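D-lactate dehydrogenase (Fermentative) (Pseudomonas aeruginosa, PDB 6ABJ) catalyses the NADH-dependent interconversion of pyruvate and D-lactate, as a tetrameric member of the D-isomer specific 2-hydroxyacid dehydrogenase family. Local coordinates at residues F21-A26 against F67-L72; Q25-E30 against A313-E318; P195-Q198 against R203-A206. All blocks are in the same frame, centred on the assembly; numbering follows the deposited sequence.

Contact 1 of 3, residues F21-A26 against F67-L72; sequences FFSSQA and FVNDDL
Ser23 and Asp70 join two loops through one short hydrogen bond between side chains. Asp70 can be followed from its backbone outward. Its CB leaves the end of a type I turn, Phe67 to Asp70, and points at the loop 21-26. Asp70 CG comes to 3.3 Å from Ser23 OG and lies next to CB of Phe22. Of the two carboxylate oxygens, OD1 does the bridging. Asp70 OD1 accepts from Ser23 OG at 2.6 Å, with the hydroxyl placed above the carboxylate plane, 42° out of it. Asp70 OD1 also lies 3.6 Å from Phe22 CB and takes a second hydrogen bond from Leu50 N. OD2 turns back into its own loop. There Asp70 OD2 receives Phe67 N at 2.8 Å, almost straight, on its anti side. Both oxygens are thus held, which fixes the rotation of the carboxylate.

Ser23 OG sits beside its own backbone N (chi1 -62°) and is also hydrogen-bonded to His49 ND1. Asn69 lies alongside, with OD1 3.8 Å from Ser23 OG. That amide oxygen is buried here and has no partner in the model. A water bound to Ser23 O at 3.0 Å accepts weak hydrogen bonds from Asn69 ND2 and Gln25 NE2. Arg91 adds a bond to Phe22 O.

The two loops follow strands 18-21 and 63-66, neighbours in a parallel sheet, and each leads into a helix. Loops meeting at the C-terminal edge of such a sheet are typical of the flavodoxin-like catalytic domain of this family.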
# COMPACT_ATOMS: atom_id res chain seq x y z
N PHE B 21 -8.25 25.52 -22.05
CA PHE B 21 -7.32 24.96 -21.05
C PHE B 21 -6.82 23.57 -21.46
O PHE B 21 -7.65 22.71 -21.74
CB PHE B 21 -8.04 24.79 -19.72
CG PHE B 21 -8.49 26.09 -19.07
CD1 PHE B 21 -9.59 26.80 -19.57
CD2 PHE B 21 -7.83 26.58 -17.96
CE1 PHE B 21 -10.00 27.99 -18.96
CE2 PHE B 21 -8.24 27.73 -17.33
CZ PHE B 21 -9.33 28.46 -17.85
N PHE B 22 -5.50 23.40 -21.56
CA PHE B 22 -4.91 22.13 -21.82
C PHE B 22 -4.47 21.57 -20.45
O PHE B 22 -4.40 22.32 -19.46
CB PHE B 22 -3.69 22.23 -22.74
CG PHE B 22 -4.02 22.46 -24.16
CD1 PHE B 22 -4.25 21.39 -25.02
CD2 PHE B 22 -4.15 23.78 -24.66
CE1 PHE B 22 -4.57 21.60 -26.35
CE2 PHE B 22 -4.49 23.99 -25.99
CZ PHE B 22 -4.70 22.90 -26.84
N SER B 23 -4.29 20.25 -20.41
CA SER B 23 -3.89 19.48 -19.18
C SER B 23 -4.85 19.72 -18.00
O SER B 23 -4.45 19.84 -16.88
CB SER B 23 -2.44 19.79 -18.82
OG SER B 23 -1.53 19.38 -19.89
N SER B 24 -6.13 19.80 -18.30
CA SER B 24 -7.15 20.21 -17.32
C SER B 24 -7.45 19.11 -16.32
O SER B 24 -7.56 17.94 -16.70
CB SER B 24 -8.43 20.58 -18.02
OG SER B 24 -8.22 21.65 -18.96
N GLN B 25 -7.56 19.50 -15.06
CA GLN B 25 -7.91 18.58 -13.97
C GLN B 25 -9.25 19.08 -13.47
O GLN B 25 -9.60 20.25 -13.67
CB GLN B 25 -6.90 18.70 -12.81
CG GLN B 25 -5.48 18.36 -13.21
CD GLN B 25 -5.37 16.90 -13.52
OE1 GLN B 25 -6.20 16.09 -13.08
NE2 GLN B 25 -4.40 16.55 -14.33
N ALA B 26 -9.96 18.23 -12.77
CA ALA B 26 -11.20 18.64 -12.15
C ALA B 26 -11.02 19.84 -11.24
O ALA B 26 -11.86 20.73 -11.20
CB ALA B 26 -11.85 17.47 -11.41
N PHE B 67 -0.41 24.68 -18.28
CA PHE B 67 0.24 24.42 -17.05
C PHE B 67 1.65 24.03 -17.41
O PHE B 67 1.99 23.91 -18.59
CB PHE B 67 -0.51 23.25 -16.30
CG PHE B 67 -0.10 23.10 -14.87
CD1 PHE B 67 0.06 24.20 -14.05
CD2 PHE B 67 0.11 21.86 -14.33
CE1 PHE B 67 0.47 24.08 -12.74
CE2 PHE B 67 0.52 21.72 -13.00
CZ PHE B 67 0.66 22.83 -12.20
N VAL B 68 2.47 23.75 -16.41
CA VAL B 68 3.91 23.54 -16.66
C VAL B 68 4.31 22.26 -17.45
O VAL B 68 5.44 22.13 -17.93
CB VAL B 68 4.73 23.55 -15.35
CG1 VAL B 68 4.58 24.86 -14.63
CG2 VAL B 68 4.35 22.38 -14.43
N ASN B 69 3.40 21.35 -17.59
CA ASN B 69 3.68 20.10 -18.25
C ASN B 69 3.22 20.16 -19.71
O ASN B 69 3.27 19.15 -20.47
CB ASN B 69 3.00 18.95 -17.49
CG ASN B 69 1.51 19.17 -17.29
OD1 ASN B 69 1.03 20.31 -17.27
ND2 ASN B 69 0.77 18.10 -17.16
N ASP B 70 2.68 21.32 -20.09
CA ASP B 70 2.33 21.55 -21.48
C ASP B 70 3.56 21.98 -22.31
O ASP B 70 4.49 22.63 -21.83
CB ASP B 70 1.24 22.62 -21.56
CG ASP B 70 -0.13 22.11 -21.10
OD1 ASP B 70 -0.55 21.03 -21.57
OD2 ASP B 70 -0.80 22.80 -20.30
N ASP B 71 3.57 21.58 -23.56
CA ASP B 71 4.72 21.85 -24.41
C ASP B 71 4.53 23.19 -25.15
O ASP B 71 3.67 23.27 -26.01
CB ASP B 71 4.89 20.70 -25.41
CG ASP B 71 6.07 20.88 -26.33
OD1 ASP B 71 6.87 21.86 -26.19
OD2 ASP B 71 6.18 20.02 -27.23
N LEU B 72 5.29 24.20 -24.75
CA LEU B 72 5.26 25.53 -25.41
C LEU B 72 6.62 25.88 -26.03
O LEU B 72 7.18 27.03 -25.88
CB LEU B 72 4.84 26.60 -24.38
CG LEU B 72 3.35 26.51 -24.03
CD1 LEU B 72 3.03 27.27 -22.74
CD2 LEU B 72 2.52 27.04 -25.19
O HOH W 1 -2.10 18.79 -15.34

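Contact 2 of 3, residues Q25-E30 against A313-E318; sequences QAYDSE and AFLTRE
Ala26 O is gripped by two donors, one of them the backbone N of Glu30, the residue that faces Arg317 across the contact. Glu30 N reaches Ala26 O at 3.0 Å, and Ser29 OG reaches it at 3.1 Å. The contact sets the first turn of helix 26-35, in the flavodoxin-like catalytic domain, against the start of the chain's last long helix, 317-335. Asp28 OD2 accepts Gln25 N, the N-cap amide, at 2.8 Å through its anti lone pair. This is one half of a capping box. Thr316 caps the other helix through Ala319 N.

Glu30 OE1 and Arg317 NH1 are 4.0 Å apart. The oxygen is well out of the guanidinium plane, and the carboxylate and guanidinium planes stand 65° apart. The attraction is therefore one of charge alone, without a salt bridge.

The apolar part lies deeper. Leu320 packs on both Tyr27 and Leu315, as does Thr154 of the second subunit. Phe314, next to Leu315, binds NADH when the cofactor is present. Gln25 CB covers one face of the Tyr27 ring. On the opposite face Leu315 CD1 makes a CH-pi contact, 3.6 Å from the ring centroid and 7° off the normal.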
# COMPACT_ATOMS: atom_id res chain seq x y z
N GLN B 25 -7.56 19.50 -15.06
CA GLN B 25 -7.91 18.58 -13.97
C GLN B 25 -9.25 19.08 -13.47
O GLN B 25 -9.60 20.25 -13.67
CB GLN B 25 -6.90 18.70 -12.81
CG GLN B 25 -5.48 18.36 -13.21
CD GLN B 25 -5.37 16.90 -13.52
OE1 GLN B 25 -6.20 16.09 -13.08
NE2 GLN B 25 -4.40 16.55 -14.33
N ALA B 26 -9.96 18.23 -12.77
CA ALA B 26 -11.20 18.64 -12.15
C ALA B 26 -11.02 19.84 -11.24
O ALA B 26 -11.86 20.73 -11.20
CB ALA B 26 -11.85 17.47 -11.41
N TYR B 27 -9.91 19.90 -10.50
CA TYR B 27 -9.69 21.05 -9.60
C TYR B 27 -9.45 22.38 -10.40
O TYR B 27 -9.71 23.49 -9.89
CB TYR B 27 -8.55 20.76 -8.59
CG TYR B 27 -7.14 20.60 -9.15
CD1 TYR B 27 -6.44 21.70 -9.59
CD2 TYR B 27 -6.51 19.37 -9.22
CE1 TYR B 27 -5.18 21.60 -10.12
CE2 TYR B 27 -5.20 19.27 -9.74
CZ TYR B 27 -4.57 20.39 -10.19
OH TYR B 27 -3.28 20.39 -10.70
N ASP B 28 -9.01 22.26 -11.64
CA ASP B 28 -8.88 23.48 -12.51
C ASP B 28 -10.27 24.00 -12.89
O ASP B 28 -10.58 25.20 -12.74
CB ASP B 28 -8.11 23.14 -13.77
CG ASP B 28 -6.68 22.77 -13.51
OD1 ASP B 28 -5.97 23.56 -12.86
OD2 ASP B 28 -6.21 21.73 -14.05
N SER B 29 -11.13 23.10 -13.39
CA SER B 29 -12.48 23.50 -13.81
C SER B 29 -13.26 24.05 -12.65
O SER B 29 -13.93 25.05 -12.77
CB SER B 29 -13.27 22.43 -14.55
OG SER B 29 -13.02 21.16 -14.01
N GLU B 30 -13.15 23.43 -11.49
CA GLU B 30 -13.90 23.89 -10.34
C GLU B 30 -13.45 25.27 -9.88
O GLU B 30 -14.29 26.16 -9.66
CB GLU B 30 -13.77 22.78 -9.28
CG GLU B 30 -14.48 23.01 -7.97
CD GLU B 30 -15.10 21.72 -7.46
OE1 GLU B 30 -14.46 20.62 -7.56
OE2 GLU B 30 -16.25 21.81 -6.98
N ALA B 313 1.97 21.64 -2.99
CA ALA B 313 1.98 22.59 -1.88
C ALA B 313 1.01 23.75 -2.02
O ALA B 313 0.52 24.24 -1.02
CB ALA B 313 3.39 23.16 -1.65
N PHE B 314 0.68 24.11 -3.27
CA PHE B 314 -0.39 25.10 -3.49
C PHE B 314 -1.76 24.52 -3.74
O PHE B 314 -2.71 25.26 -4.04
CB PHE B 314 -0.00 26.08 -4.62
CG PHE B 314 0.17 25.45 -5.97
CD1 PHE B 314 -0.94 25.17 -6.75
CD2 PHE B 314 1.42 25.20 -6.48
CE1 PHE B 314 -0.81 24.60 -7.98
CE2 PHE B 314 1.57 24.69 -7.75
CZ PHE B 314 0.45 24.39 -8.49
N LEU B 315 -1.90 23.19 -3.54
CA LEU B 315 -3.13 22.50 -3.84
C LEU B 315 -4.10 22.55 -2.67
O LEU B 315 -4.41 21.51 -2.03
CB LEU B 315 -2.89 21.03 -4.30
CG LEU B 315 -4.01 20.37 -5.11
CD1 LEU B 315 -4.05 20.89 -6.56
CD2 LEU B 315 -3.94 18.87 -5.10
N THR B 316 -4.61 23.75 -2.39
CA THR B 316 -5.75 23.97 -1.53
C THR B 316 -6.84 24.74 -2.27
O THR B 316 -6.55 25.42 -3.25
CB THR B 316 -5.43 24.76 -0.29
OG1 THR B 316 -5.04 26.10 -0.63
CG2 THR B 316 -4.28 24.10 0.53
N ARG B 317 -8.05 24.70 -1.79
CA ARG B 317 -9.11 25.42 -2.47
C ARG B 317 -8.86 26.92 -2.56
O ARG B 317 -9.02 27.49 -3.58
CB ARG B 317 -10.48 25.02 -1.94
CG ARG B 317 -10.97 23.83 -2.75
CD ARG B 317 -11.95 22.92 -2.07
NE ARG B 317 -11.90 21.54 -2.55
CZ ARG B 317 -11.86 21.15 -3.81
NH1 ARG B 317 -11.86 22.02 -4.79
NH2 ARG B 317 -11.84 19.87 -4.11
N GLU B 318 -8.38 27.49 -1.50
CA GLU B 318 -8.09 28.90 -1.44
C GLU B 318 -6.92 29.28 -2.34
O GLU B 318 -6.94 30.33 -3.01
CB GLU B 318 -7.83 29.32 -0.00
CG GLU B 318 -9.05 29.12 0.91
CD GLU B 318 -9.15 27.71 1.54
OE1 GLU B 318 -8.32 26.82 1.26
OE2 GLU B 318 -10.08 27.49 2.33

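Contact 3 of 3, residues P195-Q198 against R203-A206; sequences PRIQ and RYLA
Ile197 and Tyr204 pack a short helix against an edge strand in the Rossmann-type NAD-binding domain. Strand 185-189, helix 195-199 and strand 203-204 form a beta-alpha-beta unit here. Strand 203-204 is the outermost strand of the parallel sheet within this chain.

The apolar contacts come first. Ile197 points at the strand and meets the outer end of the Tyr204 ring, the two side chains crossing at about a right angle. The Ile197 CG2 branch approaches Tyr204 CE1 obliquely at 3.7 Å. Its CG1 branch, held beside the backbone N (chi1 -68°), passes the phenol oxygen instead. Ile197 CB lies between these two contacts, 3.5 Å from Tyr204 OH. Gln198 adds a looser touch: its CG lies near the ring plane, at the edge, 4.4 Å from Tyr204 CD1. Ala188 of the adjoining strand 185-189 packs on both Ile197 and Tyr204.

The polar contacts of the hydroxyl are made with neighbours of the two segments. Tyr204 OH is hydrogen-bonded to Thr168 OG1 and to Asn194 N, and Asn194 OD1 in turn binds Ile197 N at the start of the helix. The bonds to the hydroxyl hold the phenol end in place against Ile197. Thr168 lies within the glycine-rich sequence Gly167 to Gly172, which fits the nucleotide-binding motif of Rossmann domains.

The Tyr204 side chain also touches Asp190, which binds NADH in another structure of this protein. The packing therefore borders the cofactor site. Its tightest point is between Ile197 CG1 and Tyr204 OH, at 3.2 Å.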
# COMPACT_ATOMS: atom_id res chain seq x y z
N PRO B 195 13.13 42.30 9.95
CA PRO B 195 12.84 42.37 11.39
C PRO B 195 11.66 41.57 11.81
O PRO B 195 11.49 41.31 13.00
CB PRO B 195 12.54 43.87 11.62
CG PRO B 195 12.05 44.34 10.29
CD PRO B 195 12.89 43.59 9.28
N ARG B 196 10.87 41.14 10.86
CA ARG B 196 9.74 40.34 11.24
C ARG B 196 10.16 38.99 11.79
O ARG B 196 9.60 38.49 12.77
CB ARG B 196 8.78 40.17 10.05
CG ARG B 196 7.74 41.28 9.95
CD ARG B 196 7.47 41.69 8.50
NE ARG B 196 8.68 41.65 7.69
CZ ARG B 196 8.72 41.19 6.44
NH1 ARG B 196 7.62 40.73 5.87
NH2 ARG B 196 9.86 41.19 5.77
N ILE B 197 11.15 38.39 11.14
CA ILE B 197 11.74 37.09 11.58
C ILE B 197 12.27 37.24 12.97
O ILE B 197 11.99 36.44 13.87
CB ILE B 197 12.89 36.69 10.65
CG1 ILE B 197 12.33 36.34 9.25
CG2 ILE B 197 13.69 35.55 11.26
CD1 ILE B 197 11.62 34.99 9.18
N GLN B 198 12.96 38.37 13.20
CA GLN B 198 13.42 38.74 14.53
C GLN B 198 12.34 38.87 15.56
O GLN B 198 12.51 38.35 16.65
CB GLN B 198 14.24 40.02 14.42
CG GLN B 198 15.54 39.71 13.71
CD GLN B 198 16.36 40.94 13.36
OE1 GLN B 198 15.88 41.88 12.75
NE2 GLN B 198 17.63 40.90 13.71
N ARG B 203 16.68 33.97 14.91
CA ARG B 203 18.09 34.44 14.93
C ARG B 203 18.66 34.26 13.53
O ARG B 203 18.75 33.10 13.00
CB ARG B 203 18.88 33.55 15.88
CG ARG B 203 19.80 34.28 16.82
CD ARG B 203 21.13 33.65 17.09
NE ARG B 203 21.17 32.19 17.27
CZ ARG B 203 22.15 31.43 16.79
NH1 ARG B 203 23.16 31.95 16.11
NH2 ARG B 203 22.18 30.13 16.98
N TYR B 204 19.15 35.33 12.93
CA TYR B 204 19.91 35.19 11.67
C TYR B 204 21.31 34.78 11.95
O TYR B 204 21.91 35.24 12.94
CB TYR B 204 19.89 36.51 10.82
CG TYR B 204 18.61 36.72 10.05
CD1 TYR B 204 17.57 37.39 10.63
CD2 TYR B 204 18.45 36.21 8.77
CE1 TYR B 204 16.42 37.62 9.96
CE2 TYR B 204 17.26 36.37 8.11
CZ TYR B 204 16.27 37.14 8.68
OH TYR B 204 15.06 37.35 8.04
N LEU B 205 21.87 33.96 11.05
CA LEU B 205 23.23 33.52 11.13
C LEU B 205 23.72 33.11 9.78
O LEU B 205 22.98 33.07 8.83
CB LEU B 205 23.45 32.41 12.18
CG LEU B 205 22.51 31.19 12.37
CD1 LEU B 205 21.44 30.93 11.28
CD2 LEU B 205 23.18 29.95 12.84
N ALA B 206 25.01 32.82 9.67
CA ALA B 206 25.57 32.34 8.43
C ALA B 206 24.96 30.99 7.97
O ALA B 206 24.59 30.16 8.79
CB ALA B 206 27.07 32.19 8.58

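Contacts 1 and 2 are neighbours, with centres 13 Å apart. They share Gln25 and Ala26 and touch where Phe67 CZ meets Phe314 CZ at 4.0 Å. Contact 1 joins loops of the five-stranded parallel sheet. Contact 2 takes the same N-terminal region to the chain's last helix, 317-335. Contact 3 lies far off, at the edge of the seven-stranded sheet, with its centre 39 Å from that of contact 1 and 34 Å from that of contact 2. Along the chain it follows contact 1 and is nested inside the loop closed by contact 2. The cofactor-binding domain is thus inserted in a chain whose two end regions meet at contact 2.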